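Local coordinates for protein agmatine ureohydrolase (Thermoplasma volcanium GSS1, PDB 3PZL) that probably hydrolyses agmatine to putrescine and urea, as a manganese-dependent member of the arginase family that binds two metal ions per subunit, at residues E173-R182 against K196-V205; A35-N46 against G83-E94. One frame throughout, in Å; residues are numbered along the deposited sequence.

Contact 1. Residues E173-R182 against K196-V205; sequences EGRITSIGIR and KVSFISSFDV
Ile-200 sets its CD1 against two side chains of strand 176-180 on the same sheet face: it meets Thr-177 CG2 at 3.8 Å and Ile-179 CG1 at 4.0 Å. The two isoleucines lie side by side and point the same way. On the other face, Phe-199 CD2 touches Ser-178 CB; the Ile-181 side chain crosses that of Phe-199 at about a right angle, CG2 meeting CD2 at 4.0 Å. The backbones are parallel, their axes 7° apart. Ser-178 is gripped twice, its N donating to Ser-198 O (2.8 Å) and its O accepting from Ile-200 N (2.9 Å). Where the strand ends and helix 202-220 begins, Ser-201 and Asp-204 form a capping box, Asp-204 N donating to Ser-201 OG at 2.7 Å. With CG between backbone N and carbonyl carbon (chi1 58°) and the chain extended to NE, Arg-182 passes CD alongside Ser-202 OG and returns NH1 to Gly-180 O at 2.8 Å, within the guanidinium plane. NE also bonds Glu-245 O, and Ser-202 OG bonds Phe-247 O. Shortening this side chain to alanine would remove NH1 and NE, and the carbonyls of Gly-180 and Glu-245 would probably lose these donors, as Ser-202 OG would its CD neighbour. The pair closes a beta-alpha-beta unit: strand 176-180 bonds strand 138-143 along its other edge, helix 163-171 packs on Ile-176 and Val-197, and helix 202-220 on Ile-179 and Ile-200.

Contact 2. Residues A35-N46 against G83-E94; sequences AKYVVFGIPFDN and GMADLGDMEESE
At one margin of the parallel sheet of the arginase fold, strand 84-90 pairs with strand 37-42, and a beta bulge interrupts the register between the pairs Val-39/Asp-86 and Gly-41/Asp-89. Before the bulge, Tyr-37 O accepts from Ala-85 N (2.9 Å), and Val-39 N and O bond Ala-85 O and Leu-87 N. After it, Gly-41 N turns to Gly-88 O (2.8 Å, 171° at the hydrogen), one residue further than regular pairing would give. The Asp-86 side chain helps fix this irregularity: its CG lies opposite the backbone N (chi1 -167°), and OD1 takes the N-H of Gly-88 from above the carboxylate plane, an Asx turn at 3.2 Å. At the start of the pair, Gly-83 O receives two donors, Lys-36 N and Tyr-37 N. Apolar contacts fill in beside the backbone, with Val-38 CG1 against Leu-87 CD1 (3.7 Å) and Ala-35 CB against Ala-85 CB. Past the strands, Pro-43 is the centre of an inverse gamma turn and packs CG and CD on Met-90 O. Phe-44 brings the edge of its ring to Ser-93 O. Asn-46 ND2 donates to Glu-94 O in the carbonyl plane, on a lone pair, at 3.2 Å; its OD1 is held by Arg-52. Asp-89 and selenomethionine Met-90 also pair, antiparallel, with a strand of a third subunit, which carries the sheet across the interface. Chemically, two acids on one face, Asp-86 and Asp-89, share Arg-62 through NE and NH1; Asp-86 OD2 also accepts from Ile-25 N. These partners probably stabilise both carboxylates as anions and tie the bulge's two ends together.

How the contacts relate
Contacts 1 and 2 lie at opposite margins of one parallel sheet, each pairing an outermost strand of the chain with its inner neighbour. Their centres are 28 Å apart, the nearest atoms remain about 18 Å apart, and the chain's centre lies between them. The two manganese ions are nearer to contact 1: the side chain of Ser-178 is about 8 Å from a metal ion and about 4 Å from that of Asp-144, a ligand, while the side chain of Arg-182 is about 6 Å from that of Asp-231. Contact 2 is more remote, the side chain of Phe-44 lying about 12 Å from a manganese and about 9 Å from that of His-124.

Contact 1. Residues E173-R182 against K196-V205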
loop_
_atom_site.group_PDB
_atom_site.type_symbol
_atom_site.label_atom_id
_atom_site.label_comp_id
_atom_site.label_asym_id
_atom_site.label_seq_id
_atom_site.Cartn_x
_atom_site.Cartn_y
_atom_site.Cartn_z
ATOM N N GLU B 173 21.964 27.195 -29.687
ATOM C CA GLU B 173 20.869 28.116 -29.408
ATOM C C GLU B 173 19.669 27.934 -30.329
ATOM O O GLU B 173 19.814 27.484 -31.460
ATOM C CB GLU B 173 21.381 29.555 -29.486
ATOM C CG GLU B 173 20.357 30.604 -29.050
ATOM C CD GLU B 173 20.981 31.922 -28.601
ATOM O OE1 GLU B 173 22.142 32.219 -28.986
ATOM O OE2 GLU B 173 20.297 32.655 -27.850
ATOM N N GLY B 174 18.489 28.283 -29.822
ATOM C CA GLY B 174 17.253 28.308 -30.608
ATOM C C GLY B 174 16.708 26.958 -31.037
ATOM O O GLY B 174 15.713 26.875 -31.750
ATOM N N ARG B 175 17.345 25.895 -30.582
ATOM C CA ARG B 175 16.949 24.579 -31.003
ATOM C C ARG B 175 16.076 23.806 -29.994
ATOM O O ARG B 175 15.502 22.778 -30.338
ATOM C CB ARG B 175 18.207 23.804 -31.394
ATOM C CG ARG B 175 18.661 24.096 -32.818
ATOM C CD ARG B 175 18.394 22.905 -33.719
ATOM N NE ARG B 175 19.653 22.231 -34.059
ATOM C CZ ARG B 175 19.815 20.923 -34.297
ATOM N NH1 ARG B 175 18.797 20.069 -34.222
ATOM N NH2 ARG B 175 21.028 20.453 -34.589
ATOM N N ILE B 176 15.949 24.328 -28.774
ATOM C CA ILE B 176 15.389 23.598 -27.628
ATOM C C ILE B 176 14.352 24.431 -26.866
ATOM O O ILE B 176 14.589 25.585 -26.540
ATOM C CB ILE B 176 16.525 23.174 -26.627
ATOM C CG1 ILE B 176 17.556 22.251 -27.296
ATOM C CG2 ILE B 176 15.962 22.504 -25.360
ATOM C CD1 ILE B 176 18.882 22.159 -26.577
ATOM N N THR B 177 13.217 23.814 -26.567
ATOM C CA THR B 177 12.165 24.383 -25.751
ATOM C C THR B 177 11.802 23.377 -24.671
ATOM O O THR B 177 11.764 22.177 -24.925
ATOM C CB THR B 177 10.918 24.521 -26.591
ATOM O OG1 THR B 177 11.299 24.936 -27.910
ATOM C CG2 THR B 177 9.913 25.487 -25.961
ATOM N N SER B 178 11.486 23.847 -23.473
ATOM C CA SER B 178 11.040 22.948 -22.400
ATOM C C SER B 178 9.864 23.547 -21.643
ATOM O O SER B 178 9.966 24.641 -21.112
ATOM C CB SER B 178 12.191 22.659 -21.451
ATOM O OG SER B 178 11.883 21.582 -20.601
ATOM N N ILE B 179 8.744 22.840 -21.615
ATOM C CA ILE B 179 7.495 23.384 -21.109
ATOM C C ILE B 179 7.004 22.763 -19.810
ATOM O O ILE B 179 7.056 21.530 -19.620
ATOM C CB ILE B 179 6.377 23.217 -22.146
ATOM C CG1 ILE B 179 6.754 23.921 -23.441
ATOM C CG2 ILE B 179 5.062 23.788 -21.613
ATOM C CD1 ILE B 179 5.635 23.925 -24.456
ATOM N N GLY B 180 6.490 23.618 -18.927
ATOM C CA GLY B 180 5.901 23.166 -17.655
ATOM C C GLY B 180 6.777 23.475 -16.457
ATOM O O GLY B 180 6.375 23.287 -15.312
ATOM N N ILE B 181 7.980 23.977 -16.719
ATOM C CA ILE B 181 8.987 24.118 -15.664
ATOM C C ILE B 181 8.541 25.037 -14.496
ATOM O O ILE B 181 7.863 26.022 -14.706
ATOM C CB ILE B 181 10.416 24.489 -16.235
ATOM C CG1 ILE B 181 10.516 25.963 -16.515
ATOM C CG2 ILE B 181 10.801 23.649 -17.481
ATOM C CD1 ILE B 181 10.957 26.685 -15.307
ATOM N N ARG B 182 8.899 24.641 -13.274
ATOM C CA ARG B 182 8.460 25.304 -12.035
ATOM C C ARG B 182 9.420 25.062 -10.892
ATOM O O ARG B 182 9.124 25.400 -9.749
ATOM C CB ARG B 182 7.061 24.841 -11.611
ATOM C CG ARG B 182 6.879 23.350 -11.365
ATOM C CD ARG B 182 5.381 23.018 -11.449
ATOM N NE ARG B 182 5.048 21.587 -11.410
ATOM C CZ ARG B 182 5.130 20.752 -12.455
ATOM N NH1 ARG B 182 5.541 21.205 -13.639
ATOM N NH2 ARG B 182 4.806 19.455 -12.322
ATOM N N LYS B 196 19.644 30.752 -23.434
ATOM C CA LYS B 196 19.809 30.133 -24.758
ATOM C C LYS B 196 18.843 28.971 -25.011
ATOM O O LYS B 196 18.850 28.346 -26.080
ATOM C CB LYS B 196 21.258 29.701 -25.007
ATOM C CG LYS B 196 22.217 30.871 -25.225
ATOM C CD LYS B 196 23.665 30.395 -25.207
ATOM C CE LYS B 196 24.624 31.582 -25.280
ATOM N NZ LYS B 196 26.043 31.098 -25.101
ATOM N N VAL B 197 18.005 28.695 -24.023
ATOM C CA VAL B 197 16.942 27.711 -24.157
ATOM C C VAL B 197 15.648 28.401 -23.823
ATOM O O VAL B 197 15.601 29.294 -22.964
ATOM C CB VAL B 197 17.127 26.452 -23.218
ATOM C CG1 VAL B 197 15.839 25.673 -23.091
ATOM C CG2 VAL B 197 18.276 25.532 -23.710
ATOM N N SER B 198 14.598 27.978 -24.510
ATOM C CA SER B 198 13.264 28.474 -24.234
ATOM C C SER B 198 12.629 27.676 -23.089
ATOM O O SER B 198 12.401 26.471 -23.213
ATOM C CB SER B 198 12.421 28.391 -25.509
ATOM O OG SER B 198 11.470 29.435 -25.557
ATOM N N PHE B 199 12.377 28.340 -21.964
ATOM C CA PHE B 199 11.749 27.673 -20.828
ATOM C C PHE B 199 10.379 28.278 -20.623
ATOM O O PHE B 199 10.243 29.486 -20.472
ATOM C CB PHE B 199 12.577 27.828 -19.539
ATOM C CG PHE B 199 13.842 27.007 -19.507
ATOM C CD1 PHE B 199 15.091 27.620 -19.572
ATOM C CD2 PHE B 199 13.792 25.613 -19.378
ATOM C CE1 PHE B 199 16.262 26.853 -19.528
ATOM C CE2 PHE B 199 14.967 24.845 -19.341
ATOM C CZ PHE B 199 16.194 25.462 -19.408
ATOM N N ILE B 200 9.357 27.441 -20.612
ATOM C CA ILE B 200 8.025 27.931 -20.391
ATOM C C ILE B 200 7.472 27.328 -19.114
ATOM O O ILE B 200 7.353 26.086 -18.964
ATOM C CB ILE B 200 7.157 27.669 -21.607
ATOM C CG1 ILE B 200 7.708 28.474 -22.768
ATOM C CG2 ILE B 200 5.714 28.084 -21.363
ATOM C CD1 ILE B 200 7.525 27.801 -24.077
ATOM N N SER B 201 7.154 28.228 -18.186
ATOM C CA SER B 201 6.694 27.850 -16.866
ATOM C C SER B 201 5.286 27.266 -16.907
ATOM O O SER B 201 4.463 27.726 -17.684
ATOM C CB SER B 201 6.738 29.063 -15.924
ATOM O OG SER B 201 5.633 29.925 -16.158
ATOM N N SER B 202 5.005 26.294 -16.039
ATOM C CA SER B 202 3.648 25.789 -15.914
ATOM C C SER B 202 2.648 26.897 -15.590
ATOM O O SER B 202 1.469 26.766 -15.881
ATOM C CB SER B 202 3.571 24.661 -14.871
ATOM O OG SER B 202 3.794 25.149 -13.568
ATOM N N PHE B 203 3.130 27.978 -14.981
ATOM C CA PHE B 203 2.320 29.177 -14.705
ATOM C C PHE B 203 1.996 29.978 -15.958
ATOM O O PHE B 203 0.853 30.427 -16.119
ATOM C CB PHE B 203 3.012 30.065 -13.686
ATOM C CG PHE B 203 3.491 29.320 -12.469
ATOM C CD1 PHE B 203 2.581 28.802 -11.545
ATOM C CD2 PHE B 203 4.856 29.121 -12.242
ATOM C CE1 PHE B 203 3.016 28.120 -10.426
ATOM C CE2 PHE B 203 5.285 28.428 -11.100
ATOM C CZ PHE B 203 4.354 27.940 -10.207
ATOM N N ASP B 204 2.993 30.136 -16.840
ATOM C CA ASP B 204 2.764 30.646 -18.207
ATOM C C ASP B 204 1.592 29.929 -18.879
ATOM O O ASP B 204 0.634 30.577 -19.337
ATOM C CB ASP B 204 4.015 30.501 -19.084
ATOM C CG ASP B 204 5.106 31.486 -18.712
ATOM O OD1 ASP B 204 4.790 32.550 -18.095
ATOM O OD2 ASP B 204 6.291 31.188 -19.029
ATOM N N VAL B 205 1.671 28.601 -18.935
ATOM C CA VAL B 205 0.643 27.805 -19.569
ATOM C C VAL B 205 -0.722 28.047 -18.930
ATOM O O VAL B 205 -1.703 28.289 -19.621
ATOM C CB VAL B 205 0.974 26.300 -19.505
ATOM C CG1 VAL B 205 -0.098 25.496 -20.178
ATOM C CG2 VAL B 205 2.295 26.033 -20.144
#

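Contact 2. Residues A35-N46 against G83-E94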
loop_
_atom_site.group_PDB
_atom_site.type_symbol
_atom_site.label_atom_id
_atom_site.label_comp_id
_atom_site.label_asym_id
_atom_site.label_seq_id
_atom_site.Cartn_x
_atom_site.Cartn_y
_atom_site.Cartn_z
ATOM N N ALA B 35 7.737 -2.409 -39.499
ATOM C CA ALA B 35 7.162 -1.461 -38.545
ATOM C C ALA B 35 7.444 -0.003 -38.876
ATOM O O ALA B 35 8.550 0.323 -39.323
ATOM C CB ALA B 35 7.660 -1.779 -37.164
ATOM N N LYS B 36 6.454 0.867 -38.645
ATOM C CA LYS B 36 6.636 2.330 -38.798
ATOM C C LYS B 36 7.051 2.890 -37.465
ATOM O O LYS B 36 7.908 3.780 -37.377
ATOM C CB LYS B 36 5.353 3.064 -39.231
ATOM C CG LYS B 36 4.705 2.639 -40.569
ATOM C CD LYS B 36 3.608 3.619 -40.952
ATOM C CE LYS B 36 2.570 3.017 -41.909
ATOM N NZ LYS B 36 1.361 3.926 -42.001
ATOM N N TYR B 37 6.413 2.364 -36.424
ATOM C CA TYR B 37 6.665 2.801 -35.046
ATOM C C TYR B 37 7.327 1.678 -34.226
ATOM O O TYR B 37 6.806 0.576 -34.096
ATOM C CB TYR B 37 5.368 3.280 -34.377
ATOM C CG TYR B 37 4.653 4.390 -35.105
ATOM C CD1 TYR B 37 5.028 5.724 -34.916
ATOM C CD2 TYR B 37 3.597 4.119 -35.966
ATOM C CE1 TYR B 37 4.362 6.758 -35.569
ATOM C CE2 TYR B 37 2.926 5.145 -36.625
ATOM C CZ TYR B 37 3.316 6.459 -36.419
ATOM O OH TYR B 37 2.682 7.501 -37.062
ATOM N N VAL B 38 8.491 1.975 -33.684
ATOM C CA VAL B 38 9.246 0.979 -32.996
ATOM C C VAL B 38 9.403 1.394 -31.539
ATOM O O VAL B 38 10.104 2.360 -31.201
ATOM C CB VAL B 38 10.596 0.793 -33.675
ATOM C CG1 VAL B 38 11.369 -0.310 -33.004
ATOM C CG2 VAL B 38 10.382 0.468 -35.121
ATOM N N VAL B 39 8.714 0.646 -30.688
ATOM C CA VAL B 39 8.637 0.904 -29.260
ATOM C C VAL B 39 9.660 0.030 -28.579
ATOM O O VAL B 39 9.746 -1.170 -28.867
ATOM C CB VAL B 39 7.241 0.542 -28.720
ATOM C CG1 VAL B 39 7.259 0.414 -27.216
ATOM C CG2 VAL B 39 6.222 1.557 -29.184
ATOM N N PHE B 40 10.436 0.632 -27.683
ATOM C CA PHE B 40 11.455 -0.092 -26.957
ATOM C C PHE B 40 11.712 0.502 -25.581
ATOM O O PHE B 40 11.606 1.703 -25.377
ATOM C CB PHE B 40 12.760 -0.202 -27.774
ATOM C CG PHE B 40 13.386 1.120 -28.118
ATOM C CD1 PHE B 40 13.068 1.769 -29.298
ATOM C CD2 PHE B 40 14.300 1.712 -27.252
ATOM C CE1 PHE B 40 13.643 2.996 -29.602
ATOM C CE2 PHE B 40 14.876 2.918 -27.559
ATOM C CZ PHE B 40 14.553 3.562 -28.730
ATOM N N GLY B 41 12.049 -0.374 -24.644
ATOM C CA GLY B 41 12.295 0.030 -23.292
ATOM C C GLY B 41 13.754 0.077 -22.940
ATOM O O GLY B 41 14.558 -0.715 -23.428
ATOM N N ILE B 42 14.086 1.015 -22.060
ATOM C CA ILE B 42 15.424 1.142 -21.520
ATOM C C ILE B 42 15.294 1.288 -20.000
ATOM O O ILE B 42 14.953 2.344 -19.504
ATOM C CB ILE B 42 16.133 2.327 -22.221
ATOM C CG1 ILE B 42 16.546 1.869 -23.623
ATOM C CG2 ILE B 42 17.339 2.857 -21.426
ATOM C CD1 ILE B 42 16.808 2.962 -24.552
ATOM N N PRO B 43 15.526 0.206 -19.254
ATOM C CA PRO B 43 15.296 0.201 -17.821
ATOM C C PRO B 43 16.482 0.728 -17.032
ATOM O O PRO B 43 17.188 -0.041 -16.374
ATOM C CB PRO B 43 15.061 -1.283 -17.510
ATOM C CG PRO B 43 15.509 -2.033 -18.714
ATOM C CD PRO B 43 16.026 -1.091 -19.727
ATOM N N PHE B 44 16.713 2.028 -17.095
ATOM C CA PHE B 44 17.890 2.594 -16.447
ATOM C C PHE B 44 17.518 3.697 -15.474
ATOM O O PHE B 44 16.658 4.523 -15.738
ATOM C CB PHE B 44 18.922 3.088 -17.454
ATOM C CG PHE B 44 20.048 3.829 -16.820
ATOM C CD1 PHE B 44 21.136 3.138 -16.322
ATOM C CD2 PHE B 44 20.017 5.220 -16.710
ATOM C CE1 PHE B 44 22.181 3.811 -15.736
ATOM C CE2 PHE B 44 21.053 5.893 -16.124
ATOM C CZ PHE B 44 22.136 5.188 -15.638
ATOM N N ASP B 45 18.238 3.742 -14.365
ATOM C CA ASP B 45 17.712 4.373 -13.171
ATOM C C ASP B 45 18.805 4.957 -12.316
ATOM O O ASP B 45 18.522 5.693 -11.370
ATOM C CB ASP B 45 17.051 3.271 -12.345
ATOM C CG ASP B 45 15.925 3.771 -11.568
ATOM O OD1 ASP B 45 15.849 5.029 -11.473
ATOM O OD2 ASP B 45 15.125 2.932 -11.053
ATOM N N ASN B 46 20.044 4.585 -12.629
ATOM C CA ASN B 46 21.138 4.693 -11.687
ATOM C C ASN B 46 21.731 6.092 -11.608
ATOM O O ASN B 46 22.954 6.282 -11.547
ATOM C CB ASN B 46 22.218 3.646 -11.997
ATOM C CG ASN B 46 22.940 3.199 -10.762
ATOM O OD1 ASN B 46 22.313 2.979 -9.718
ATOM N ND2 ASN B 46 24.262 3.087 -10.858
ATOM N N GLY B 83 1.161 -0.276 -37.864
ATOM C CA GLY B 83 2.562 -0.638 -38.022
ATOM C C GLY B 83 3.400 -0.411 -36.773
ATOM O O GLY B 83 4.409 0.276 -36.817
HETATM N N MSE B 84 2.979 -0.996 -35.656
HETATM C CA MSE B 84 3.700 -0.918 -34.403
HETATM C C MSE B 84 4.456 -2.206 -34.163
HETATM O O MSE B 84 3.952 -3.299 -34.456
HETATM C CB MSE B 84 2.717 -0.775 -33.263
HETATM C CG MSE B 84 2.268 0.616 -32.935
HETATM SE SE MSE B 84 1.348 0.535 -31.174
HETATM C CE MSE B 84 -0.470 0.506 -31.829
ATOM N N ALA B 85 5.643 -2.060 -33.584
ATOM C CA ALA B 85 6.465 -3.171 -33.133
ATOM C C ALA B 85 6.977 -2.895 -31.720
ATOM O O ALA B 85 7.124 -1.738 -31.337
ATOM C CB ALA B 85 7.642 -3.368 -34.087
ATOM N N ASP B 86 7.252 -3.943 -30.950
ATOM C CA ASP B 86 7.804 -3.778 -29.618
ATOM C C ASP B 86 9.034 -4.648 -29.535
ATOM O O ASP B 86 8.927 -5.863 -29.516
ATOM C CB ASP B 86 6.789 -4.208 -28.541
ATOM C CG ASP B 86 7.174 -3.772 -27.103
ATOM O OD1 ASP B 86 8.285 -3.245 -26.858
ATOM O OD2 ASP B 86 6.333 -3.956 -26.194
ATOM N N LEU B 87 10.207 -4.041 -29.462
ATOM C CA LEU B 87 11.444 -4.826 -29.341
ATOM C C LEU B 87 11.675 -5.474 -27.963
ATOM O O LEU B 87 12.460 -6.421 -27.873
ATOM C CB LEU B 87 12.665 -3.995 -29.738
ATOM C CG LEU B 87 12.567 -3.317 -31.094
ATOM C CD1 LEU B 87 13.841 -2.559 -31.358
ATOM C CD2 LEU B 87 12.287 -4.319 -32.196
ATOM N N GLY B 88 10.993 -4.974 -26.924
ATOM C CA GLY B 88 11.286 -5.345 -25.551
ATOM C C GLY B 88 12.247 -4.387 -24.844
ATOM O O GLY B 88 12.243 -3.184 -25.073
ATOM N N ASP B 89 13.058 -4.924 -23.951
ATOM C CA ASP B 89 13.890 -4.124 -23.058
ATOM C C ASP B 89 15.362 -4.427 -23.226
ATOM O O ASP B 89 15.738 -5.515 -23.669
ATOM C CB ASP B 89 13.513 -4.403 -21.605
ATOM C CG ASP B 89 12.294 -3.585 -21.127
ATOM O OD1 ASP B 89 11.539 -2.992 -21.952
ATOM O OD2 ASP B 89 12.096 -3.543 -19.896
HETATM N N MSE B 90 16.189 -3.455 -22.872
HETATM C CA MSE B 90 17.625 -3.584 -22.974
HETATM C C MSE B 90 18.073 -4.109 -21.634
HETATM O O MSE B 90 17.387 -3.892 -20.653
HETATM C CB MSE B 90 18.219 -2.208 -23.268
HETATM C CG MSE B 90 19.705 -2.066 -23.074
HETATM SE SE MSE B 90 20.233 -0.161 -23.063
HETATM C CE MSE B 90 22.106 -0.361 -22.461
ATOM N N GLU B 91 19.214 -4.806 -21.587
ATOM C CA GLU B 91 19.841 -5.233 -20.313
ATOM C C GLU B 91 19.934 -4.057 -19.360
ATOM O O GLU B 91 20.042 -2.895 -19.770
ATOM C CB GLU B 91 21.278 -5.763 -20.506
ATOM C CG GLU B 91 21.451 -7.065 -21.298
ATOM C CD GLU B 91 22.785 -7.057 -22.099
ATOM O OE1 GLU B 91 23.752 -6.414 -21.612
ATOM O OE2 GLU B 91 22.871 -7.677 -23.207
ATOM N N GLU B 92 19.900 -4.361 -18.079
ATOM C CA GLU B 92 20.121 -3.350 -17.107
ATOM C C GLU B 92 21.626 -3.102 -17.015
ATOM O O GLU B 92 22.437 -4.013 -17.227
ATOM C CB GLU B 92 19.555 -3.816 -15.783
ATOM C CG GLU B 92 18.025 -3.908 -15.766
ATOM C CD GLU B 92 17.475 -3.911 -14.329
ATOM O OE1 GLU B 92 18.018 -4.663 -13.465
ATOM O OE2 GLU B 92 16.500 -3.156 -14.057
ATOM N N SER B 93 21.993 -1.860 -16.710
ATOM C CA SER B 93 23.389 -1.468 -16.585
ATOM C C SER B 93 23.503 -0.351 -15.552
ATOM O O SER B 93 22.570 0.448 -15.391
ATOM C CB SER B 93 23.913 -1.016 -17.950
ATOM O OG SER B 93 25.247 -0.527 -17.867
ATOM N N GLU B 94 24.625 -0.290 -14.840
ATOM C CA GLU B 94 24.801 0.774 -13.852
ATOM C C GLU B 94 25.502 1.991 -14.429
ATOM O O GLU B 94 25.602 3.034 -13.771
ATOM C CB GLU B 94 25.530 0.251 -12.629
ATOM C CG GLU B 94 24.647 -0.715 -11.800
ATOM C CD GLU B 94 25.158 -1.014 -10.378
ATOM O OE1 GLU B 94 26.349 -0.732 -10.083
ATOM O OE2 GLU B 94 24.373 -1.583 -9.564
#